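Local coordinates for putative ATP-grasp superfamily protein (Archaeoglobus fulgidus, PDB 3DF7), which is of unknown function but, as a putative member of the ATP-grasp superfamily, probably binds ATP and a metal ion, at residues Ile165-Gly177 with Asn227-Tyr241. Numbering follows the deposited sequence.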
ATOM      1  N   ILE A 165       7.721  -1.984  18.853  1.00 12.23           N
ATOM      2  CA  ILE A 165       6.736  -2.924  19.355  1.00 13.22           C
ATOM      3  C   ILE A 165       7.144  -4.325  18.916  1.00 14.62           C
ATOM      4  O   ILE A 165       7.280  -4.597  17.725  1.00 13.87           O
ATOM      5  CB  ILE A 165       5.333  -2.601  18.807  1.00 13.33           C
ATOM      6  CG1 ILE A 165       4.954  -1.159  19.161  1.00 13.44           C
ATOM      7  CG2 ILE A 165       4.320  -3.590  19.357  1.00 11.60           C
ATOM      8  CD1 ILE A 165       4.936  -0.856  20.655  1.00 13.90           C
ATOM      9  N   GLU A 166       7.340  -5.208  19.886  1.00 16.28           N
ATOM     10  CA  GLU A 166       7.748  -6.577  19.600  1.00 17.18           C
ATOM     11  C   GLU A 166       6.536  -7.490  19.483  1.00 17.30           C
ATOM     12  O   GLU A 166       5.748  -7.611  20.420  1.00 15.63           O
ATOM     13  CB  GLU A 166       8.670  -7.082  20.709  1.00 20.87           C
ATOM     14  CG  GLU A 166       9.264  -8.453  20.464  1.00 27.17           C
ATOM     15  CD  GLU A 166      10.328  -8.804  21.491  1.00 32.64           C
ATOM     16  OE1 GLU A 166      11.303  -8.033  21.617  1.00 36.24           O
ATOM     17  OE2 GLU A 166      10.191  -9.845  22.170  1.00 35.88           O
ATOM     18  N   GLY A 167       6.389  -8.129  18.327  1.00 15.27           N
ATOM     19  CA  GLY A 167       5.266  -9.024  18.127  1.00 16.52           C
ATOM     20  C   GLY A 167       5.033  -9.391  16.678  1.00 15.80           C
ATOM     21  O   GLY A 167       5.905  -9.226  15.833  1.00 18.44           O
ATOM     22  N   ILE A 168       3.837  -9.892  16.396  1.00 17.44           N
ATOM     23  CA  ILE A 168       3.454 -10.297  15.048  1.00 18.27           C
ATOM     24  C   ILE A 168       3.258  -9.061  14.172  1.00 16.82           C
ATOM     25  O   ILE A 168       2.462  -8.183  14.515  1.00 15.15           O
ATOM     26  CB  ILE A 168       2.127 -11.082  15.082  1.00 21.16           C
ATOM     27  CG1 ILE A 168       2.217 -12.197  16.125  1.00 25.04           C
ATOM     28  CG2 ILE A 168       1.814 -11.647  13.701  1.00 23.68           C
ATOM     29  CD1 ILE A 168       0.894 -12.895  16.405  1.00 28.39           C
ATOM     30  N   ASN A 169       3.982  -8.987  13.055  1.00 14.43           N
ATOM     31  CA  ASN A 169       3.849  -7.856  12.135  1.00 14.62           C
ATOM     32  C   ASN A 169       2.787  -8.181  11.097  1.00 12.49           C
ATOM     33  O   ASN A 169       2.883  -9.179  10.388  1.00 12.69           O
ATOM     34  CB  ASN A 169       5.182  -7.547  11.450  1.00 17.01           C
ATOM     35  CG  ASN A 169       6.143  -6.807  12.363  1.00 21.30           C
ATOM     36  OD1 ASN A 169       6.535  -7.317  13.410  1.00 24.24           O
ATOM     37  ND2 ASN A 169       6.514  -5.593  11.975  1.00 21.02           N
ATOM     38  N   LEU A 170       1.776  -7.325  11.009  1.00  9.81           N
ATOM     39  CA  LEU A 170       0.667  -7.550  10.093  1.00 12.31           C
ATOM     40  C   LEU A 170       0.230  -6.288   9.365  1.00 11.78           C
ATOM     41  O   LEU A 170       0.719  -5.190   9.632  1.00 12.36           O
ATOM     42  CB  LEU A 170      -0.533  -8.076  10.879  1.00 11.06           C
ATOM     43  CG  LEU A 170      -0.296  -9.277  11.793  1.00 12.40           C
ATOM     44  CD1 LEU A 170      -1.420  -9.375  12.816  1.00 11.05           C
ATOM     45  CD2 LEU A 170      -0.200 -10.539  10.949  1.00 10.85           C
ATOM     46  N   SER A 171      -0.698  -6.469   8.435  1.00 12.08           N
ATOM     47  CA  SER A 171      -1.279  -5.358   7.699  1.00 11.83           C
ATOM     48  C   SER A 171      -2.709  -5.784   7.387  1.00 10.78           C
ATOM     49  O   SER A 171      -2.982  -6.973   7.185  1.00 12.71           O
ATOM     50  CB  SER A 171      -0.497  -5.061   6.409  1.00 13.03           C
ATOM     51  OG  SER A 171      -0.719  -6.029   5.405  1.00 12.86           O
ATOM     52  N   VAL A 172      -3.624  -4.823   7.390  1.00  8.85           N
ATOM     53  CA  VAL A 172      -5.023  -5.106   7.103  1.00  9.26           C
ATOM     54  C   VAL A 172      -5.432  -4.329   5.867  1.00  9.42           C
ATOM     55  O   VAL A 172      -5.224  -3.112   5.796  1.00  9.33           O
ATOM     56  CB  VAL A 172      -5.934  -4.692   8.280  1.00  8.42           C
ATOM     57  CG1 VAL A 172      -7.392  -5.009   7.953  1.00  7.91           C
ATOM     58  CG2 VAL A 172      -5.508  -5.426   9.547  1.00  8.97           C
ATOM     59  N   SER A 173      -5.985  -5.042   4.891  1.00  8.30           N
ATOM     60  CA  SER A 173      -6.441  -4.439   3.648  1.00  8.75           C
ATOM     61  C   SER A 173      -7.918  -4.125   3.825  1.00  9.07           C
ATOM     62  O   SER A 173      -8.732  -5.024   4.040  1.00  8.09           O
ATOM     63  CB  SER A 173      -6.252  -5.407   2.479  1.00  8.25           C
ATOM     64  OG  SER A 173      -4.892  -5.781   2.334  1.00  7.67           O
ATOM     65  N   LEU A 174      -8.255  -2.846   3.729  1.00  8.04           N
ATOM     66  CA  LEU A 174      -9.629  -2.407   3.906  1.00  9.77           C
ATOM     67  C   LEU A 174     -10.200  -1.685   2.691  1.00  9.69           C
ATOM     68  O   LEU A 174      -9.469  -1.072   1.909  1.00  9.06           O
ATOM     69  CB  LEU A 174      -9.716  -1.472   5.117  1.00  9.21           C
ATOM     70  CG  LEU A 174      -9.230  -1.971   6.484  1.00 10.42           C
ATOM     71  CD1 LEU A 174      -9.161  -0.806   7.458  1.00 11.77           C
ATOM     72  CD2 LEU A 174     -10.168  -3.039   7.006  1.00  9.37           C
ATOM     73  N   ALA A 175     -11.519  -1.772   2.547  1.00  9.86           N
ATOM     74  CA  ALA A 175     -12.237  -1.092   1.475  1.00 10.71           C
ATOM     75  C   ALA A 175     -13.026  -0.023   2.222  1.00 12.36           C
ATOM     76  O   ALA A 175     -13.945  -0.344   2.979  1.00 12.68           O
ATOM     77  CB  ALA A 175     -13.185  -2.053   0.768  1.00 11.12           C
ATOM     78  N   VAL A 176     -12.652   1.237   2.022  1.00 12.72           N
ATOM     79  CA  VAL A 176     -13.307   2.348   2.701  1.00 13.78           C
ATOM     80  C   VAL A 176     -14.317   3.065   1.815  1.00 15.93           C
ATOM     81  O   VAL A 176     -13.964   3.641   0.784  1.00 14.49           O
ATOM     82  CB  VAL A 176     -12.265   3.378   3.200  1.00 13.15           C
ATOM     83  CG1 VAL A 176     -12.946   4.460   4.041  1.00 12.98           C
ATOM     84  CG2 VAL A 176     -11.195   2.671   4.009  1.00 11.67           C
ATOM     85  N   GLY A 177     -15.578   3.032   2.232  1.00 17.69           N
ATOM     86  CA  GLY A 177     -16.634   3.683   1.479  1.00 20.05           C
ATOM     87  C   GLY A 177     -17.727   4.118   2.435  1.00 22.11           C
ATOM     88  O   GLY A 177     -17.442   4.764   3.440  1.00 22.30           O
ATOM     89  N   ASN A 227     -10.571   6.630   1.219  1.00 10.27           N
ATOM     90  CA  ASN A 227     -11.573   6.073   0.329  1.00 10.31           C
ATOM     91  C   ASN A 227     -10.947   4.987  -0.530  1.00 10.45           C
ATOM     92  O   ASN A 227      -9.797   5.107  -0.940  1.00 10.10           O
ATOM     93  CB  ASN A 227     -12.136   7.189  -0.557  1.00 10.89           C
ATOM     94  CG  ASN A 227     -13.054   6.667  -1.645  1.00 12.09           C
ATOM     95  OD1 ASN A 227     -12.703   6.669  -2.831  1.00 13.93           O
ATOM     96  ND2 ASN A 227     -14.236   6.218  -1.250  1.00  9.52           N
ATOM     97  N   GLY A 228     -11.708   3.929  -0.791  1.00 11.53           N
ATOM     98  CA  GLY A 228     -11.205   2.840  -1.608  1.00 10.82           C
ATOM     99  C   GLY A 228     -10.313   1.909  -0.813  1.00 10.79           C
ATOM    100  O   GLY A 228     -10.535   1.689   0.378  1.00 11.07           O
ATOM    101  N   TYR A 229      -9.293   1.362  -1.466  1.00  8.80           N
ATOM    102  CA  TYR A 229      -8.377   0.456  -0.791  1.00  7.85           C
ATOM    103  C   TYR A 229      -7.398   1.213   0.095  1.00  8.33           C
ATOM    104  O   TYR A 229      -6.719   2.139  -0.352  1.00  8.66           O
ATOM    105  CB  TYR A 229      -7.586  -0.373  -1.810  1.00  5.50           C
ATOM    106  CG  TYR A 229      -6.585  -1.313  -1.176  1.00  6.88           C
ATOM    107  CD1 TYR A 229      -6.880  -2.666  -1.000  1.00  7.62           C
ATOM    108  CD2 TYR A 229      -5.341  -0.846  -0.745  1.00  7.88           C
ATOM    109  CE1 TYR A 229      -5.958  -3.531  -0.415  1.00  9.23           C
ATOM    110  CE2 TYR A 229      -4.417  -1.701  -0.157  1.00  8.27           C
ATOM    111  CZ  TYR A 229      -4.732  -3.041   0.002  1.00  8.03           C
ATOM    112  OH  TYR A 229      -3.811  -3.894   0.565  1.00 10.47           O
ATOM    113  N   VAL A 230      -7.324   0.796   1.354  1.00  8.80           N
ATOM    114  CA  VAL A 230      -6.414   1.398   2.318  1.00  8.92           C
ATOM    115  C   VAL A 230      -5.739   0.277   3.094  1.00  8.72           C
ATOM    116  O   VAL A 230      -6.389  -0.690   3.495  1.00  9.72           O
ATOM    117  CB  VAL A 230      -7.165   2.320   3.315  1.00  9.40           C
ATOM    118  CG1 VAL A 230      -6.191   2.846   4.378  1.00  8.53           C
ATOM    119  CG2 VAL A 230      -7.807   3.482   2.565  1.00 10.05           C
ATOM    120  N   GLY A 231      -4.431   0.394   3.280  1.00  8.96           N
ATOM    121  CA  GLY A 231      -3.710  -0.616   4.028  1.00  8.30           C
ATOM    122  C   GLY A 231      -3.323  -0.070   5.390  1.00  9.95           C
ATOM    123  O   GLY A 231      -2.936   1.092   5.500  1.00 10.10           O
ATOM    124  N   VAL A 232      -3.445  -0.887   6.432  1.00  7.11           N
ATOM    125  CA  VAL A 232      -3.070  -0.445   7.775  1.00  9.02           C
ATOM    126  C   VAL A 232      -2.023  -1.389   8.353  1.00  9.36           C
ATOM    127  O   VAL A 232      -2.279  -2.586   8.482  1.00 10.83           O
ATOM    128  CB  VAL A 232      -4.279  -0.429   8.737  1.00  7.90           C
ATOM    129  CG1 VAL A 232      -3.843   0.071  10.118  1.00 10.31           C
ATOM    130  CG2 VAL A 232      -5.380   0.456   8.175  1.00  6.52           C
ATOM    131  N   ASP A 233      -0.851  -0.857   8.690  1.00  8.27           N
ATOM    132  CA  ASP A 233       0.213  -1.674   9.265  1.00  9.63           C
ATOM    133  C   ASP A 233       0.033  -1.755  10.775  1.00 10.08           C
ATOM    134  O   ASP A 233      -0.148  -0.737  11.447  1.00 10.38           O
ATOM    135  CB  ASP A 233       1.592  -1.092   8.949  1.00 11.15           C
ATOM    136  CG  ASP A 233       2.032  -1.361   7.522  1.00 12.92           C
ATOM    137  OD1 ASP A 233       1.377  -2.172   6.830  1.00 12.71           O
ATOM    138  OD2 ASP A 233       3.042  -0.762   7.100  1.00 14.53           O
ATOM    139  N   ILE A 234       0.090  -2.974  11.295  1.00  7.65           N
ATOM    140  CA  ILE A 234      -0.096  -3.223  12.712  1.00  8.83           C
ATOM    141  C   ILE A 234       0.887  -4.244  13.270  1.00  9.66           C
ATOM    142  O   ILE A 234       1.331  -5.147  12.565  1.00 10.99           O
ATOM    143  CB  ILE A 234      -1.536  -3.746  12.977  1.00  8.35           C
ATOM    144  CG1 ILE A 234      -2.524  -2.577  12.929  1.00  8.52           C
ATOM    145  CG2 ILE A 234      -1.615  -4.459  14.327  1.00  7.86           C
ATOM    146  CD1 ILE A 234      -3.965  -3.007  12.946  1.00  8.20           C
ATOM    147  N   VAL A 235       1.243  -4.076  14.537  1.00 10.35           N
ATOM    148  CA  VAL A 235       2.108  -5.032  15.213  1.00 11.70           C
ATOM    149  C   VAL A 235       1.294  -5.504  16.409  1.00 11.77           C
ATOM    150  O   VAL A 235       0.792  -4.689  17.189  1.00 11.09           O
ATOM    151  CB  VAL A 235       3.426  -4.408  15.720  1.00 12.76           C
ATOM    152  CG1 VAL A 235       4.227  -5.465  16.486  1.00 13.81           C
ATOM    153  CG2 VAL A 235       4.242  -3.883  14.546  1.00 15.04           C
ATOM    154  N   TYR A 236       1.134  -6.815  16.541  1.00 10.98           N
ATOM    155  CA  TYR A 236       0.380  -7.352  17.660  1.00 12.31           C
ATOM    156  C   TYR A 236       1.324  -7.908  18.715  1.00 12.89           C
ATOM    157  O   TYR A 236       1.968  -8.938  18.504  1.00 11.71           O
ATOM    158  CB  TYR A 236      -0.567  -8.469  17.204  1.00 12.92           C
ATOM    159  CG  TYR A 236      -1.532  -8.911  18.282  1.00 14.49           C
ATOM    160  CD1 TYR A 236      -2.826  -8.394  18.342  1.00 13.87           C
ATOM    161  CD2 TYR A 236      -1.140  -9.820  19.269  1.00 16.63           C
ATOM    162  CE1 TYR A 236      -3.706  -8.770  19.355  1.00 17.63           C
ATOM    163  CE2 TYR A 236      -2.012 -10.201  20.286  1.00 18.81           C
ATOM    164  CZ  TYR A 236      -3.291  -9.673  20.323  1.00 18.38           C
ATOM    165  OH  TYR A 236      -4.157 -10.044  21.323  1.00 21.14           O
ATOM    166  N   SER A 237       1.407  -7.212  19.845  1.00 14.16           N
ATOM    167  CA  SER A 237       2.241  -7.653  20.956  1.00 14.62           C
ATOM    168  C   SER A 237       1.269  -8.358  21.891  1.00 16.23           C
ATOM    169  O   SER A 237       1.089  -9.571  21.805  1.00 16.08           O
ATOM    170  CB  SER A 237       2.885  -6.451  21.650  1.00 13.96           C
ATOM    171  OG  SER A 237       1.916  -5.473  21.985  1.00 13.32           O
ATOM    172  N   ASP A 238       0.638  -7.592  22.775  1.00 16.40           N
ATOM    173  CA  ASP A 238      -0.358  -8.144  23.682  1.00 16.74           C
ATOM    174  C   ASP A 238      -1.695  -7.580  23.205  1.00 15.83           C
ATOM    175  O   ASP A 238      -2.759  -7.978  23.672  1.00 14.03           O
ATOM    176  CB  ASP A 238      -0.077  -7.719  25.128  1.00 20.61           C
ATOM    177  CG  ASP A 238      -0.205  -6.225  25.334  1.00 24.03           C
ATOM    178  OD1 ASP A 238       0.487  -5.464  24.631  1.00 25.46           O
ATOM    179  OD2 ASP A 238      -0.996  -5.810  26.208  1.00 30.91           O
ATOM    180  N   GLN A 239      -1.615  -6.647  22.258  1.00 12.14           N
ATOM    181  CA  GLN A 239      -2.788  -6.002  21.674  1.00 11.06           C
ATOM    182  C   GLN A 239      -2.359  -5.369  20.354  1.00 10.68           C
ATOM    183  O   GLN A 239      -1.164  -5.269  20.066  1.00 10.67           O
ATOM    184  CB  GLN A 239      -3.328  -4.905  22.606  1.00 10.48           C
ATOM    185  CG  GLN A 239      -2.402  -3.694  22.752  1.00 10.81           C
ATOM    186  CD  GLN A 239      -3.022  -2.547  23.555  1.00 13.13           C
ATOM    187  OE1 GLN A 239      -4.053  -1.983  23.173  1.00 14.70           O
ATOM    188  NE2 GLN A 239      -2.381  -2.190  24.665  1.00 13.61           N
ATOM    189  N   PRO A 240      -3.326  -4.944  19.527  1.00 10.50           N
ATOM    190  CA  PRO A 240      -2.948  -4.325  18.254  1.00  9.55           C
ATOM    191  C   PRO A 240      -2.417  -2.908  18.429  1.00 10.16           C
ATOM    192  O   PRO A 240      -3.021  -2.095  19.128  1.00  8.87           O
ATOM    193  CB  PRO A 240      -4.254  -4.326  17.457  1.00 10.09           C
ATOM    194  CG  PRO A 240      -5.023  -5.475  18.046  1.00 11.54           C
ATOM    195  CD  PRO A 240      -4.749  -5.319  19.521  1.00 10.13           C
ATOM    196  N   TYR A 241      -1.281  -2.635  17.792  1.00  8.38           N
ATOM    197  CA  TYR A 241      -0.662  -1.317  17.790  1.00  9.48           C
ATOM    198  C   TYR A 241      -0.643  -0.872  16.326  1.00  8.61           C
ATOM    199  O   TYR A 241      -0.095  -1.577  15.471  1.00  8.98           O
ATOM    200  CB  TYR A 241       0.782  -1.381  18.297  1.00  8.59           C
ATOM    201  CG  TYR A 241       0.942  -1.315  19.797  1.00 10.68           C
ATOM    202  CD1 TYR A 241       1.341  -0.133  20.420  1.00 11.30           C
ATOM    203  CD2 TYR A 241       0.714  -2.435  20.592  1.00 11.69           C
ATOM    204  CE1 TYR A 241       1.512  -0.071  21.799  1.00 11.62           C
ATOM    205  CE2 TYR A 241       0.878  -2.383  21.972  1.00 12.85           C
ATOM    206  CZ  TYR A 241       1.279  -1.198  22.568  1.00 12.60           C
ATOM    207  OH  TYR A 241       1.452  -1.140  23.927  1.00 15.26           O
TER
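Ile-165 lies over one face of the Tyr-241 ring: CD1 sits 3.9 Å from the ring centroid and 22° off its normal, the geometry of a CH-pi contact, displaced toward the CD1-CE1 side. With CG1 turned beside its own backbone N (chi1 -57°), Ile-165 sends CD1 to the ring and CG2 to Val-235, whose CG1 it meets at a tight 3.4 Å. Replacing Tyr-241 by an alanine would probably leave the CD1 end of Ile-165 without its aromatic platform and freer to turn. The Tyr-229 ring meets Ser-173 CB obliquely; there Tyr-229 OH and Ser-173 OG share a 2.8 Å hydrogen bond, and Thr-250 also bonds the tyrosine hydroxyl. Strands 168-176 and 228-236 run antiparallel, their axes at 159°, joined by five reciprocal pairs of backbone hydrogen bonds from Ile-168/Tyr-236 to Val-176/Gly-228. Leu-170 N reaches Ile-234 O at 2.7 Å. Leu-174 CD1 meets Val-232 CG2 at 4.1 Å and Val-176 CG2 meets Val-230 CG2 at 3.8 Å, both on the sheet face opposite Ser-171, Ser-173 and Asp-233. At Gly-167 a CB would clash with Tyr-236 O. The pair belongs to the antiparallel sheet of the ATP-grasp domain, flanked by strand 240-246 beside 228-236 and by strand 180-191 beside 168-176, where Asn-186 accepts a hydrogen bond from Ser-171. Helix 206-220 packs on the apolar face, Val-212 and Ala-216 against Val-172 and Val-220 against Val-232, while its Glu-211 binds the Tyr-236 hydroxyl.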